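Local coordinates for protein catalase (Corynebacterium glutamicum, PDB 4B7H) that breaks down hydrogen peroxide to water and oxygen at a haem iron, is inhibited by nitric oxide and binds NADPH, at residues P145-R150 with F291-T296; G210-Q215 with R343-R348. All blocks are in the same frame, centred on the assembly; numbering follows the deposited sequence.

In the fold
Contacts 1 and 2 lie side by side within the catalase family region of the chain, their centres about 9 Å apart. Both are buried. Along the chain their segments alternate: 145-150, 210-215, 291-296, 343-348. Contact 1 joins two loops, one after strand 135-142 and one between strands 270-279 and 305-314 of the large antiparallel sheet. Contact 2 sets the loop running into strand 214-217 of the same sheet against helix 343-359. M344 of contact 2 packs on F147, L149 and R150 of contact 1, and L293 packs on H212. Together they place packed residues next to both cofactors: NADPH at contact 1 and the haem at both.

Contact 1: P145-R150 with F291-T296; sequences PTFFLR and FDLTKT. With NDP (NADPH dihydro-nicotinamide-adenine-dinucleotide phosphate), chain H.
R150 turns its CG between its backbone N and carbonyl carbon (chi1 63°) and bends again at chi3, which brings the guanidinium edge at NE to the D292 carboxylate. D292 holds CG anti to its backbone N (chi1 178°), and its carboxylate stands at 90° to the guanidinium plane. R150 NE donates to D292 OD1 at 3.2 Å, on the syn side but out of the carboxylate plane. R150 NH2 reaches T294 OG1 at 2.9 Å, close to the guanidinium plane. D292 OD1 also accepts from T294 N and T294 OG1, so three donors grip one oxygen. K295 NZ sits 3.0 Å from D292 OD2 and completes a salt-bridge network. D292 takes bonds from R150 and K295, which probably offsets the closeness of R150 NH2 and K295 NZ. D452 is a second acidic partner of R150.

T146 OG1 donates to L293 O at 2.7 Å, in the carbonyl plane and on a lone pair. L293 CD2 packs against F147 CB at 3.5 Å. One water lies near P145 O and K295 O and may donate to either. P145 CB meets T296 CG2 at 3.7 Å, and P145 CG lies 3.6 Å from C4N of the NADPH nicotinamide.

D292 forms an Asx turn with T294 within a type I beta turn from D292 to K295. This turn ties two loops that line the NADPH pocket and, through F147 and L293, the haem pocket.

Contact 2: G210-Q215 with R343-R348; sequences GSHTFQ and RMLQAR. With HEM (protoporphyrin IX containing Fe), chain E.
H212 and R348 make the direct hydrogen bond of this contact. R348 NH1 donates to H212 NE2 at 2.9 Å, with an N-H...N angle of 144°. The nitrogen is met in the imidazole plane, and the ring and guanidinium are nearly coplanar, 22° apart. The other ring nitrogen, H212 ND1, is hydrogen-bonded to D342, so both are engaged and the ring's rotation is fixed. A water links G210 O to R348 NH1, a second tie between the segments.

Apolar contacts come from L345. Its CB lies over one face of the H212 ring, 3.7 Å from the centroid, in a CH-pi contact. L345 points CG away from the backbone N (chi1 174°), which carries both methyls to the F214 ring, where L345 CD1 meets F214 CE1 at 3.8 Å.

Haem contacts involve both segments. The R348 guanidinium lays one face over a pyrrole ring, with R348 NH2 3.3 Å from HEM C4C. R348 NE is hydrogen-bonded to Y352 OH; as in other haem catalases, Y352 is probably the proximal iron ligand. This is consistent with the arginine polarising that tyrosine. S211 OG approaches the vinyl carbon HEM CBC at 3.4 Å.

The 343-348 segment is the first part of helix 343-359. It packs beside the loop leading into strand 214-217, which pairs with strands 223-232 and 337-338. A third subunit covers another side of the helix at R343, Q346 and A347.

Contact 1: P145-R150 with F291-T296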
loop_
_atom_site.group_PDB
_atom_site.type_symbol
_atom_site.label_atom_id
_atom_site.label_comp_id
_atom_site.label_asym_id
_atom_site.label_seq_id
_atom_site.Cartn_x
_atom_site.Cartn_y
_atom_site.Cartn_z
ATOM N N PRO A 145 31.426 -11.327 -14.549
ATOM C CA PRO A 145 31.097 -11.214 -15.973
ATOM C C PRO A 145 29.995 -12.189 -16.396
ATOM O O PRO A 145 29.552 -12.148 -17.545
ATOM C CB PRO A 145 32.418 -11.596 -16.655
ATOM C CG PRO A 145 32.997 -12.611 -15.708
ATOM C CD PRO A 145 32.719 -12.005 -14.349
ATOM N N THR A 146 29.550 -13.043 -15.478
ATOM C CA THR A 146 28.582 -14.086 -15.800
ATOM C C THR A 146 27.538 -14.202 -14.678
ATOM O O THR A 146 27.483 -13.344 -13.801
ATOM C CB THR A 146 29.321 -15.428 -16.102
ATOM O OG1 THR A 146 28.400 -16.408 -16.589
ATOM C CG2 THR A 146 30.052 -15.954 -14.867
ATOM N N PHE A 147 26.692 -15.228 -14.713
ATOM C CA PHE A 147 25.696 -15.417 -13.656
ATOM C C PHE A 147 25.251 -16.873 -13.631
ATOM O O PHE A 147 25.671 -17.665 -14.478
ATOM C CB PHE A 147 24.505 -14.483 -13.862
ATOM C CG PHE A 147 23.702 -14.211 -12.607
ATOM C CD1 PHE A 147 24.265 -13.514 -11.548
ATOM C CD2 PHE A 147 22.374 -14.608 -12.514
ATOM C CE1 PHE A 147 23.525 -13.238 -10.390
ATOM C CE2 PHE A 147 21.626 -14.338 -11.365
ATOM C CZ PHE A 147 22.204 -13.644 -10.308
ATOM N N PHE A 148 24.383 -17.201 -12.675
ATOM C CA PHE A 148 24.050 -18.581 -12.339
ATOM C C PHE A 148 23.096 -19.274 -13.308
ATOM O O PHE A 148 22.983 -20.503 -13.276
ATOM C CB PHE A 148 23.381 -18.643 -10.961
ATOM C CG PHE A 148 24.203 -18.069 -9.833
ATOM C CD1 PHE A 148 25.066 -18.879 -9.100
ATOM C CD2 PHE A 148 24.065 -16.731 -9.466
ATOM C CE1 PHE A 148 25.803 -18.356 -8.034
ATOM C CE2 PHE A 148 24.800 -16.203 -8.398
ATOM C CZ PHE A 148 25.662 -17.020 -7.685
ATOM N N LEU A 149 22.373 -18.500 -14.120
ATOM C CA LEU A 149 21.249 -19.052 -14.886
ATOM C C LEU A 149 21.162 -18.427 -16.260
ATOM O O LEU A 149 21.735 -17.357 -16.490
ATOM C CB LEU A 149 19.924 -18.802 -14.163
ATOM C CG LEU A 149 19.751 -19.323 -12.738
ATOM C CD1 LEU A 149 18.532 -18.670 -12.106
ATOM C CD2 LEU A 149 19.642 -20.853 -12.715
ATOM N N ARG A 150 20.444 -19.088 -17.170
ATOM C CA ARG A 150 20.228 -18.550 -18.515
ATOM C C ARG A 150 18.749 -18.380 -18.857
ATOM O O ARG A 150 18.390 -18.125 -20.015
ATOM C CB ARG A 150 20.944 -19.404 -19.579
ATOM C CG ARG A 150 20.454 -20.846 -19.693
ATOM C CD ARG A 150 21.273 -21.636 -20.724
ATOM N NE ARG A 150 22.657 -21.832 -20.285
ATOM C CZ ARG A 150 23.164 -22.966 -19.800
ATOM N NH1 ARG A 150 22.412 -24.060 -19.683
ATOM N NH2 ARG A 150 24.442 -23.005 -19.439
ATOM N N PHE A 291 24.772 -15.096 -26.476
ATOM C CA PHE A 291 23.650 -14.508 -25.744
ATOM C C PHE A 291 23.319 -15.271 -24.459
ATOM O O PHE A 291 22.374 -14.919 -23.755
ATOM C CB PHE A 291 22.411 -14.463 -26.643
ATOM C CG PHE A 291 22.676 -13.884 -28.005
ATOM C CD1 PHE A 291 23.185 -12.594 -28.138
ATOM C CD2 PHE A 291 22.415 -14.626 -29.150
ATOM C CE1 PHE A 291 23.426 -12.057 -29.398
ATOM C CE2 PHE A 291 22.653 -14.094 -30.412
ATOM C CZ PHE A 291 23.159 -12.807 -30.533
ATOM N N ASP A 292 24.085 -16.327 -24.180
ATOM C CA ASP A 292 23.925 -17.157 -22.987
ATOM C C ASP A 292 24.716 -16.503 -21.870
ATOM O O ASP A 292 25.947 -16.451 -21.923
ATOM C CB ASP A 292 24.470 -18.563 -23.278
ATOM C CG ASP A 292 24.393 -19.509 -22.081
ATOM O OD1 ASP A 292 24.057 -19.082 -20.951
ATOM O OD2 ASP A 292 24.686 -20.711 -22.274
ATOM N N LEU A 293 24.006 -15.975 -20.874
ATOM C CA LEU A 293 24.633 -15.264 -19.765
ATOM C C LEU A 293 25.687 -16.089 -19.023
ATOM O O LEU A 293 26.650 -15.526 -18.476
ATOM C CB LEU A 293 23.547 -14.793 -18.798
ATOM C CG LEU A 293 23.966 -14.030 -17.544
ATOM C CD1 LEU A 293 24.760 -12.766 -17.899
ATOM C CD2 LEU A 293 22.725 -13.705 -16.726
ATOM N N THR A 294 25.524 -17.415 -19.027
ATOM C CA THR A 294 26.487 -18.303 -18.373
ATOM C C THR A 294 27.780 -18.479 -19.177
ATOM O O THR A 294 28.696 -19.181 -18.738
ATOM C CB THR A 294 25.873 -19.702 -18.073
ATOM O OG1 THR A 294 25.673 -20.419 -19.301
ATOM C CG2 THR A 294 24.547 -19.577 -17.324
ATOM N N LYS A 295 27.849 -17.849 -20.350
ATOM C CA LYS A 295 29.040 -17.906 -21.202
ATOM C C LYS A 295 29.679 -16.530 -21.333
ATOM O O LYS A 295 29.049 -15.591 -21.833
ATOM C CB LYS A 295 28.685 -18.405 -22.607
ATOM C CG LYS A 295 27.963 -19.742 -22.644
ATOM C CD LYS A 295 28.874 -20.873 -22.201
ATOM C CE LYS A 295 28.189 -22.216 -22.372
ATOM N NZ LYS A 295 27.042 -22.364 -21.439
ATOM N N THR A 296 30.925 -16.401 -20.893
ATOM C CA THR A 296 31.688 -15.188 -21.165
ATOM C C THR A 296 32.262 -15.230 -22.580
ATOM O O THR A 296 32.433 -16.313 -23.161
ATOM C CB THR A 296 32.829 -14.998 -20.152
ATOM O OG1 THR A 296 33.592 -16.208 -20.043
ATOM C CG2 THR A 296 32.272 -14.639 -18.788
HETATM P PA NDP H . 41.770 -14.365 -20.068
HETATM O O1A NDP H . 43.070 -14.894 -19.582
HETATM O O2A NDP H . 41.924 -13.384 -21.178
HETATM O O5B NDP H . 41.019 -13.679 -18.831
HETATM C C5B NDP H . 40.913 -14.352 -17.600
HETATM C C4B NDP H . 40.098 -13.454 -16.684
HETATM O O4B NDP H . 39.927 -14.101 -15.431
HETATM C C3B NDP H . 40.810 -12.123 -16.437
HETATM O O3B NDP H . 39.879 -11.059 -16.509
HETATM C C2B NDP H . 41.354 -12.307 -15.032
HETATM O O2B NDP H . 41.597 -11.113 -14.312
HETATM C C1B NDP H . 40.262 -13.176 -14.426
HETATM N N9A NDP H . 40.640 -13.770 -13.128
HETATM C C8A NDP H . 41.896 -13.853 -12.581
HETATM N N7A NDP H . 41.804 -14.444 -11.368
HETATM C C5A NDP H . 40.502 -14.736 -11.127
HETATM C C6A NDP H . 39.857 -15.337 -10.048
HETATM N N6A NDP H . 40.472 -15.434 -8.869
HETATM N N1A NDP H . 38.493 -15.514 -10.098
HETATM C C2A NDP H . 37.772 -15.090 -11.196
HETATM N N3A NDP H . 38.417 -14.491 -12.261
HETATM C C4A NDP H . 39.761 -14.316 -12.226
HETATM O O3 NDP H . 40.840 -15.624 -20.486
HETATM P PN NDP H . 39.335 -15.518 -21.065
HETATM O O1N NDP H . 38.910 -14.094 -21.181
HETATM O O2N NDP H . 39.282 -16.421 -22.240
HETATM O O5D NDP H . 38.453 -16.209 -19.909
HETATM C C5D NDP H . 38.923 -17.372 -19.255
HETATM C C4D NDP H . 38.103 -17.610 -18.004
HETATM O O4D NDP H . 38.287 -16.517 -17.126
HETATM C C3D NDP H . 36.616 -17.672 -18.318
HETATM O O3D NDP H . 36.192 -19.006 -18.557
HETATM C C2D NDP H . 35.984 -17.052 -17.084
HETATM O O2D NDP H . 35.683 -18.058 -16.157
HETATM C C1D NDP H . 37.071 -16.175 -16.471
HETATM N N1N NDP H . 36.781 -14.735 -16.648
HETATM C C2N NDP H . 36.408 -14.287 -17.882
HETATM C C3N NDP H . 36.124 -12.952 -18.129
HETATM C C7N NDP H . 35.706 -12.567 -19.511
HETATM O O7N NDP H . 34.853 -11.470 -19.668
HETATM N N7N NDP H . 36.123 -13.275 -20.555
HETATM C C4N NDP H . 36.211 -11.895 -17.049
HETATM C C5N NDP H . 36.630 -12.494 -15.736
HETATM C C6N NDP H . 36.888 -13.858 -15.597
HETATM P P2B NDP H . 43.067 -10.444 -14.296
HETATM O O1X NDP H . 44.050 -11.492 -13.815
HETATM O O2X NDP H . 43.393 -9.988 -15.702
HETATM O O3X NDP H . 43.004 -9.262 -13.346
HETATM O O HOH W 1 28.993 -13.169 -20.200
#

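Contact 2: G210-Q215 with R343-R348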
loop_
_atom_site.group_PDB
_atom_site.type_symbol
_atom_site.label_atom_id
_atom_site.label_comp_id
_atom_site.label_asym_id
_atom_site.label_seq_id
_atom_site.Cartn_x
_atom_site.Cartn_y
_atom_site.Cartn_z
ATOM N N GLY A 210 28.634 -5.470 -16.999
ATOM C CA GLY A 210 27.236 -5.515 -17.389
ATOM C C GLY A 210 26.729 -6.948 -17.435
ATOM O O GLY A 210 25.522 -7.199 -17.369
ATOM N N SER A 211 27.675 -7.878 -17.564
ATOM C CA SER A 211 27.450 -9.331 -17.661
ATOM C C SER A 211 26.772 -9.758 -18.968
ATOM O O SER A 211 27.360 -10.520 -19.749
ATOM C CB SER A 211 26.708 -9.907 -16.444
ATOM O OG SER A 211 27.259 -9.453 -15.218
ATOM N N HIS A 212 25.550 -9.279 -19.211
ATOM C CA HIS A 212 24.838 -9.610 -20.451
ATOM C C HIS A 212 25.495 -9.011 -21.678
ATOM O O HIS A 212 26.136 -7.964 -21.616
ATOM C CB HIS A 212 23.415 -9.037 -20.473
ATOM C CG HIS A 212 22.586 -9.357 -19.274
ATOM N ND1 HIS A 212 22.005 -10.590 -19.077
ATOM C CD2 HIS A 212 22.206 -8.591 -18.223
ATOM C CE1 HIS A 212 21.312 -10.575 -17.951
ATOM N NE2 HIS A 212 21.415 -9.370 -17.414
ATOM N N THR A 213 25.262 -9.655 -22.811
ATOM C CA THR A 213 25.444 -9.020 -24.102
ATOM C C THR A 213 24.355 -7.966 -24.310
ATOM O O THR A 213 23.155 -8.247 -24.173
ATOM C CB THR A 213 25.371 -10.086 -25.179
ATOM O OG1 THR A 213 26.451 -11.001 -24.958
ATOM C CG2 THR A 213 25.473 -9.480 -26.579
ATOM N N PHE A 214 24.788 -6.748 -24.616
ATOM C CA PHE A 214 23.897 -5.683 -25.045
ATOM C C PHE A 214 24.183 -5.350 -26.500
ATOM O O PHE A 214 25.052 -5.966 -27.140
ATOM C CB PHE A 214 24.100 -4.449 -24.170
ATOM C CG PHE A 214 23.656 -4.653 -22.753
ATOM C CD1 PHE A 214 22.321 -4.495 -22.405
ATOM C CD2 PHE A 214 24.568 -5.037 -21.777
ATOM C CE1 PHE A 214 21.896 -4.709 -21.100
ATOM C CE2 PHE A 214 24.160 -5.247 -20.473
ATOM C CZ PHE A 214 22.820 -5.080 -20.132
ATOM N N GLN A 215 23.466 -4.369 -27.034
ATOM C CA GLN A 215 23.718 -3.938 -28.402
ATOM C C GLN A 215 24.044 -2.447 -28.432
ATOM O O GLN A 215 23.496 -1.668 -27.657
ATOM C CB GLN A 215 22.518 -4.252 -29.301
ATOM C CG GLN A 215 22.841 -4.207 -30.788
ATOM C CD GLN A 215 21.663 -4.625 -31.634
ATOM O OE1 GLN A 215 20.748 -3.839 -31.878
ATOM N NE2 GLN A 215 21.660 -5.879 -32.063
ATOM N N ARG A 343 17.739 -14.394 -22.417
ATOM C CA ARG A 343 16.434 -14.512 -21.767
ATOM C C ARG A 343 16.439 -13.966 -20.342
ATOM O O ARG A 343 15.400 -13.518 -19.842
ATOM C CB ARG A 343 15.939 -15.961 -21.779
ATOM C CG ARG A 343 15.795 -16.541 -23.170
ATOM C CD ARG A 343 15.368 -17.984 -23.112
ATOM N NE ARG A 343 15.514 -18.599 -24.421
ATOM C CZ ARG A 343 15.384 -19.901 -24.635
ATOM N NH1 ARG A 343 15.096 -20.701 -23.618
ATOM N NH2 ARG A 343 15.552 -20.399 -25.854
ATOM N N MET A 344 17.591 -14.019 -19.677
ATOM C CA MET A 344 17.705 -13.430 -18.346
ATOM C C MET A 344 17.504 -11.925 -18.449
ATOM O O MET A 344 16.693 -11.342 -17.720
ATOM C CB MET A 344 19.062 -13.762 -17.726
ATOM C CG MET A 344 19.234 -15.245 -17.393
ATOM S SD MET A 344 18.419 -15.733 -15.868
ATOM C CE MET A 344 19.597 -15.064 -14.700
ATOM N N LEU A 345 18.227 -11.299 -19.374
ATOM C CA LEU A 345 18.091 -9.869 -19.606
ATOM C C LEU A 345 16.642 -9.502 -19.922
ATOM O O LEU A 345 16.103 -8.541 -19.366
ATOM C CB LEU A 345 19.018 -9.415 -20.733
ATOM C CG LEU A 345 18.879 -7.955 -21.169
ATOM C CD1 LEU A 345 19.099 -6.990 -19.987
ATOM C CD2 LEU A 345 19.837 -7.685 -22.338
ATOM N N GLN A 346 15.993 -10.278 -20.784
ATOM C CA GLN A 346 14.635 -9.937 -21.193
ATOM C C GLN A 346 13.648 -10.006 -20.023
ATOM O O GLN A 346 12.751 -9.174 -19.912
ATOM C CB GLN A 346 14.204 -10.774 -22.405
ATOM C CG GLN A 346 15.115 -10.502 -23.598
ATOM C CD GLN A 346 14.445 -10.647 -24.949
ATOM O OE1 GLN A 346 13.244 -10.925 -25.054
ATOM N NE2 GLN A 346 15.230 -10.449 -26.006
ATOM N N ALA A 347 13.827 -10.975 -19.132
ATOM C CA ALA A 347 13.025 -11.021 -17.913
ATOM C C ALA A 347 13.310 -9.819 -17.003
ATOM O O ALA A 347 12.382 -9.227 -16.442
ATOM C CB ALA A 347 13.255 -12.331 -17.166
ATOM N N ARG A 348 14.585 -9.454 -16.855
ATOM C CA ARG A 348 14.956 -8.290 -16.055
ATOM C C ARG A 348 14.300 -7.003 -16.550
ATOM O O ARG A 348 13.907 -6.159 -15.747
ATOM C CB ARG A 348 16.469 -8.107 -16.037
ATOM C CG ARG A 348 17.217 -9.228 -15.351
ATOM C CD ARG A 348 18.713 -8.964 -15.389
ATOM N NE ARG A 348 19.083 -7.896 -14.465
ATOM C CZ ARG A 348 20.097 -7.050 -14.648
ATOM N NH1 ARG A 348 20.854 -7.124 -15.740
ATOM N NH2 ARG A 348 20.347 -6.113 -13.737
HETATM C CHA HEM E . 18.157 -6.218 -7.919
HETATM C CHB HEM E . 15.405 -9.035 -10.749
HETATM C CHC HEM E . 19.428 -11.067 -12.516
HETATM C CHD HEM E . 21.905 -7.285 -10.862
HETATM C C1A HEM E . 17.069 -6.808 -8.513
HETATM C C2A HEM E . 15.679 -6.471 -8.265
HETATM C C3A HEM E . 14.931 -7.244 -9.066
HETATM C C4A HEM E . 15.811 -8.095 -9.830
HETATM C CMA HEM E . 13.406 -7.277 -9.205
HETATM C CAA HEM E . 15.193 -5.395 -7.269
HETATM C CBA HEM E . 15.157 -4.043 -7.966
HETATM C CGA HEM E . 14.514 -2.970 -7.127
HETATM O O1A HEM E . 15.009 -1.817 -7.194
HETATM O O2A HEM E . 13.521 -3.235 -6.401
HETATM C C1B HEM E . 16.245 -9.858 -11.463
HETATM C C2B HEM E . 15.838 -10.918 -12.359
HETATM C C3B HEM E . 16.964 -11.496 -12.827
HETATM C C4B HEM E . 18.095 -10.796 -12.258
HETATM C CMB HEM E . 14.368 -11.281 -12.653
HETATM C CAB HEM E . 17.142 -12.653 -13.829
HETATM C CBB HEM E . 16.240 -12.925 -14.771
HETATM C C1C HEM E . 20.431 -10.126 -12.373
HETATM C C2C HEM E . 21.673 -10.028 -13.128
HETATM C C3C HEM E . 22.349 -8.968 -12.651
HETATM C C4C HEM E . 21.544 -8.367 -11.609
HETATM C CMC HEM E . 22.106 -11.006 -14.248
HETATM C CAC HEM E . 23.697 -8.358 -13.106
HETATM C CBC HEM E . 24.151 -8.461 -14.367
HETATM C C1D HEM E . 21.148 -6.712 -9.876
HETATM C C2D HEM E . 21.623 -5.648 -9.053
HETATM C C3D HEM E . 20.479 -5.306 -8.139
HETATM C C4D HEM E . 19.403 -6.188 -8.499
HETATM C CMD HEM E . 23.006 -5.001 -9.083
HETATM C CAD HEM E . 20.494 -4.207 -7.087
HETATM C CBD HEM E . 20.312 -2.864 -7.791
HETATM C CGD HEM E . 20.438 -1.824 -6.718
HETATM O O1D HEM E . 19.440 -1.120 -6.421
HETATM O O2D HEM E . 21.544 -1.712 -6.132
HETATM N NA HEM E . 17.120 -7.800 -9.481
HETATM N NB HEM E . 17.621 -9.807 -11.418
HETATM N NC HEM E . 20.383 -9.088 -11.457
HETATM N ND HEM E . 19.837 -7.020 -9.524
HETATM FE FE HEM E . 18.763 -8.459 -10.432
HETATM O O HOH W 2 23.354 -5.540 -16.689
#